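Local coordinates for protein lybatide 2 (Lycium barbarum, PDB 5NGN) that is a cystine-rich peptide of wolfberry with a disulfide-stapled helical scaffold, whose biological role is not established, at residues Pro12-Gln17 with Leu24-Ile29. Numbering follows the deposited sequence.
Sequences PSCDGQ and LCCINI
The disulfide Cys14-Cys25 staples the short 3-10 segment 12-14 to the face of helix 19-30 near the middle of this small peptide. The SG atoms of Cys14 and Cys25 lie 2.0 Å apart, and the torsion about their bond, -81°, is close to the 90° magnitude that an unstrained disulfide prefers. Each half-cystine directs its CB at the other segment. In Cys25 the sulfur stands anti to the backbone N (chi1 -172°), which carries it off the helix, while in Cys14 chi1 of -68° places SG beside the backbone N, on a CB that points toward the helix, where it meets SG of Cys25. The CA atoms of Cys14 and Cys25 lie 5.8 Å apart, a usual spacing for a disulfide, and cysteine suits both positions because its short side chain ends in the sulfur that makes the covalent link.

Beside the bridge, SG of Cys26 approaches CB of Cys14 at 4.1 Å, adding a looser apolar contact. The amide end of Gln17, on an extended chain, reaches over CB of Cys25. Gly16 has a positive phi, a conformation glycine adopts easily, and probably helps the chain turn between the 3-10 segment and the helix. Alpha-type i+4 to i backbone bonds join Asn28 N to Leu24 O and Ile29 N to Cys25 O; the helix also has a wider pi-type turn at 25-29. Cys26 is itself bridged to Cys3, so adjacent residues tie helix 19-30 to both the N-terminal loop and the 3-10 segment 12-14, in a fold without strands.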
ATOM      1  N   PRO A  12       2.162  -3.807   5.722  1.00  5.56           N
ATOM      2  CA  PRO A  12       0.935  -3.719   6.510  1.00  5.70           C
ATOM      3  C   PRO A  12       0.645  -2.378   7.151  1.00  5.61           C
ATOM      4  O   PRO A  12      -0.476  -2.069   7.441  1.00  6.32           O
ATOM      5  CB  PRO A  12       1.107  -4.849   7.561  1.00  5.86           C
ATOM      6  CG  PRO A  12       2.148  -5.722   6.987  1.00  5.82           C
ATOM      7  CD  PRO A  12       3.064  -4.842   6.208  1.00  5.87           C
ATOM      8  N   SER A  13       1.680  -1.523   7.253  1.00  5.92           N
ATOM      9  CA  SER A  13       1.503  -0.189   7.794  1.00  6.46           C
ATOM     10  C   SER A  13       0.687   0.725   6.940  1.00  5.87           C
ATOM     11  O   SER A  13       0.181   1.723   7.426  1.00  6.10           O
ATOM     12  CB  SER A  13       2.848   0.458   8.101  1.00  7.26           C
ATOM     13  OG  SER A  13       3.557  -0.301   9.076  1.00  8.07           O
ATOM     14  N   CYS A  14       0.478   0.330   5.659  1.00  5.52           N
ATOM     15  CA  CYS A  14      -0.443   1.033   4.795  1.00  6.01           C
ATOM     16  C   CYS A  14      -1.918   0.702   5.005  1.00  5.66           C
ATOM     17  O   CYS A  14      -2.789   1.429   4.446  1.00  5.82           O
ATOM     18  CB  CYS A  14      -0.105   0.716   3.329  1.00  6.19           C
ATOM     19  SG  CYS A  14       1.466   1.365   2.697  1.00  6.90           S
ATOM     20  N   ASP A  15      -2.197  -0.347   5.781  1.00  5.66           N
ATOM     21  CA  ASP A  15      -3.557  -0.780   5.988  1.00  6.23           C
ATOM     22  C   ASP A  15      -4.348   0.279   6.794  1.00  7.12           C
ATOM     23  O   ASP A  15      -3.775   1.153   7.432  1.00  7.18           O
ATOM     24  CB  ASP A  15      -3.586  -2.121   6.714  1.00  6.76           C
ATOM     25  CG  ASP A  15      -3.124  -3.304   5.895  1.00  7.35           C
ATOM     26  OD1 ASP A  15      -3.121  -3.253   4.640  1.00  7.13           O
ATOM     27  OD2 ASP A  15      -2.750  -4.375   6.521  1.00 10.59           O
ATOM     28  N   GLY A  16      -5.675   0.154   6.786  1.00  8.13           N
ATOM     29  CA  GLY A  16      -6.476   0.990   7.631  1.00  8.38           C
ATOM     30  C   GLY A  16      -6.689   2.382   7.141  1.00  9.26           C
ATOM     31  O   GLY A  16      -7.003   3.277   7.933  1.00 12.06           O
ATOM     32  N   GLN A  17      -6.667   2.581   5.838  1.00  8.47           N
ATOM     33  CA  GLN A  17      -6.827   3.891   5.270  1.00  8.93           C
ATOM     34  C   GLN A  17      -7.958   3.897   4.241  1.00  9.47           C
ATOM     35  O   GLN A  17      -8.293   2.881   3.650  1.00 11.42           O
ATOM     36  CB  GLN A  17      -5.547   4.328   4.573  1.00  9.13           C
ATOM     37  CG  GLN A  17      -4.354   4.346   5.505  1.00  9.06           C
ATOM     38  CD  GLN A  17      -3.151   4.957   4.855  1.00  9.06           C
ATOM     39  OE1 GLN A  17      -2.346   4.289   4.155  1.00 10.30           O
ATOM     40  NE2 GLN A  17      -3.037   6.207   5.032  1.00  9.46           N
ATOM     41  N   LEU A  24      -1.735   5.483  -2.565  1.00  4.86           N
ATOM     42  CA  LEU A  24      -0.494   6.306  -2.443  1.00  5.12           C
ATOM     43  C   LEU A  24       0.567   5.668  -1.588  1.00  5.14           C
ATOM     44  O   LEU A  24       1.718   5.543  -1.980  1.00  5.25           O
ATOM     45  CB  LEU A  24      -0.856   7.633  -1.844  1.00  5.54           C
ATOM     46  CG  LEU A  24      -1.566   8.628  -2.780  1.00  6.46           C
ATOM     47  CD1 LEU A  24      -2.205   9.679  -1.953  1.00  7.17           C
ATOM     48  CD2 LEU A  24      -0.647   9.143  -3.837  1.00  7.27           C
ATOM     49  N   CYS A  25       0.133   5.190  -0.403  1.00  5.06           N
ATOM     50  CA  CYS A  25       1.075   4.523   0.466  1.00  5.51           C
ATOM     51  C   CYS A  25       1.731   3.394  -0.277  1.00  4.93           C
ATOM     52  O   CYS A  25       2.938   3.205  -0.233  1.00  5.32           O
ATOM     53  CB  CYS A  25       0.336   4.060   1.693  1.00  5.97           C
ATOM     54  SG  CYS A  25       1.334   3.376   3.046  1.00  7.78           S
ATOM     55  N   CYS A  26       0.965   2.579  -0.930  1.00  4.59           N
ATOM     56  CA  CYS A  26       1.521   1.401  -1.583  1.00  4.90           C
ATOM     57  C   CYS A  26       2.429   1.729  -2.734  1.00  4.94           C
ATOM     58  O   CYS A  26       3.505   1.171  -2.835  1.00  5.60           O
ATOM     59  CB  CYS A  26       0.412   0.472  -2.035  1.00  4.83           C
ATOM     60  SG  CYS A  26      -0.515  -0.254  -0.619  1.00  5.07           S
ATOM     61  N   ILE A  27       1.993   2.613  -3.617  1.00  5.07           N
ATOM     62  CA  ILE A  27       2.808   2.776  -4.838  1.00  5.76           C
ATOM     63  C   ILE A  27       3.976   3.753  -4.670  1.00  6.30           C
ATOM     64  O   ILE A  27       4.955   3.641  -5.416  1.00  7.63           O
ATOM     65  CB  ILE A  27       2.007   3.122  -6.091  1.00  6.24           C
ATOM     66  CG1 ILE A  27       1.508   4.571  -6.015  1.00  6.64           C
ATOM     67  CG2 ILE A  27       0.886   2.105  -6.284  1.00  6.90           C
ATOM     68  CD1 ILE A  27       0.774   5.008  -7.294  1.00  7.38           C
ATOM     69  N   ASN A  28       3.888   4.638  -3.697  1.00  6.20           N
ATOM     70  CA  ASN A  28       5.010   5.608  -3.460  1.00  6.51           C
ATOM     71  C   ASN A  28       5.904   5.289  -2.306  1.00  7.26           C
ATOM     72  O   ASN A  28       7.026   5.763  -2.235  1.00  7.88           O
ATOM     73  CB  ASN A  28       4.469   7.023  -3.290  1.00  7.34           C
ATOM     74  CG  ASN A  28       3.712   7.539  -4.502  1.00  7.25           C
ATOM     75  OD1 ASN A  28       2.748   8.337  -4.350  1.00 10.69           O
ATOM     76  ND2 ASN A  28       4.138   7.111  -5.661  1.00  8.46           N
ATOM     77  N   ILE A  29       5.415   4.516  -1.338  1.00  6.16           N
ATOM     78  CA  ILE A  29       6.161   4.206  -0.142  1.00  6.74           C
ATOM     79  C   ILE A  29       6.487   2.723  -0.095  1.00  6.74           C
ATOM     80  O   ILE A  29       7.638   2.340   0.132  1.00  8.30           O
ATOM     81  CB  ILE A  29       5.471   4.738   1.117  1.00  7.19           C
ATOM     82  CG1 ILE A  29       5.194   6.251   1.013  1.00  7.68           C
ATOM     83  CG2 ILE A  29       6.224   4.289   2.393  1.00  7.65           C
ATOM     84  CD1 ILE A  29       4.332   6.807   2.069  1.00  8.00           C
TER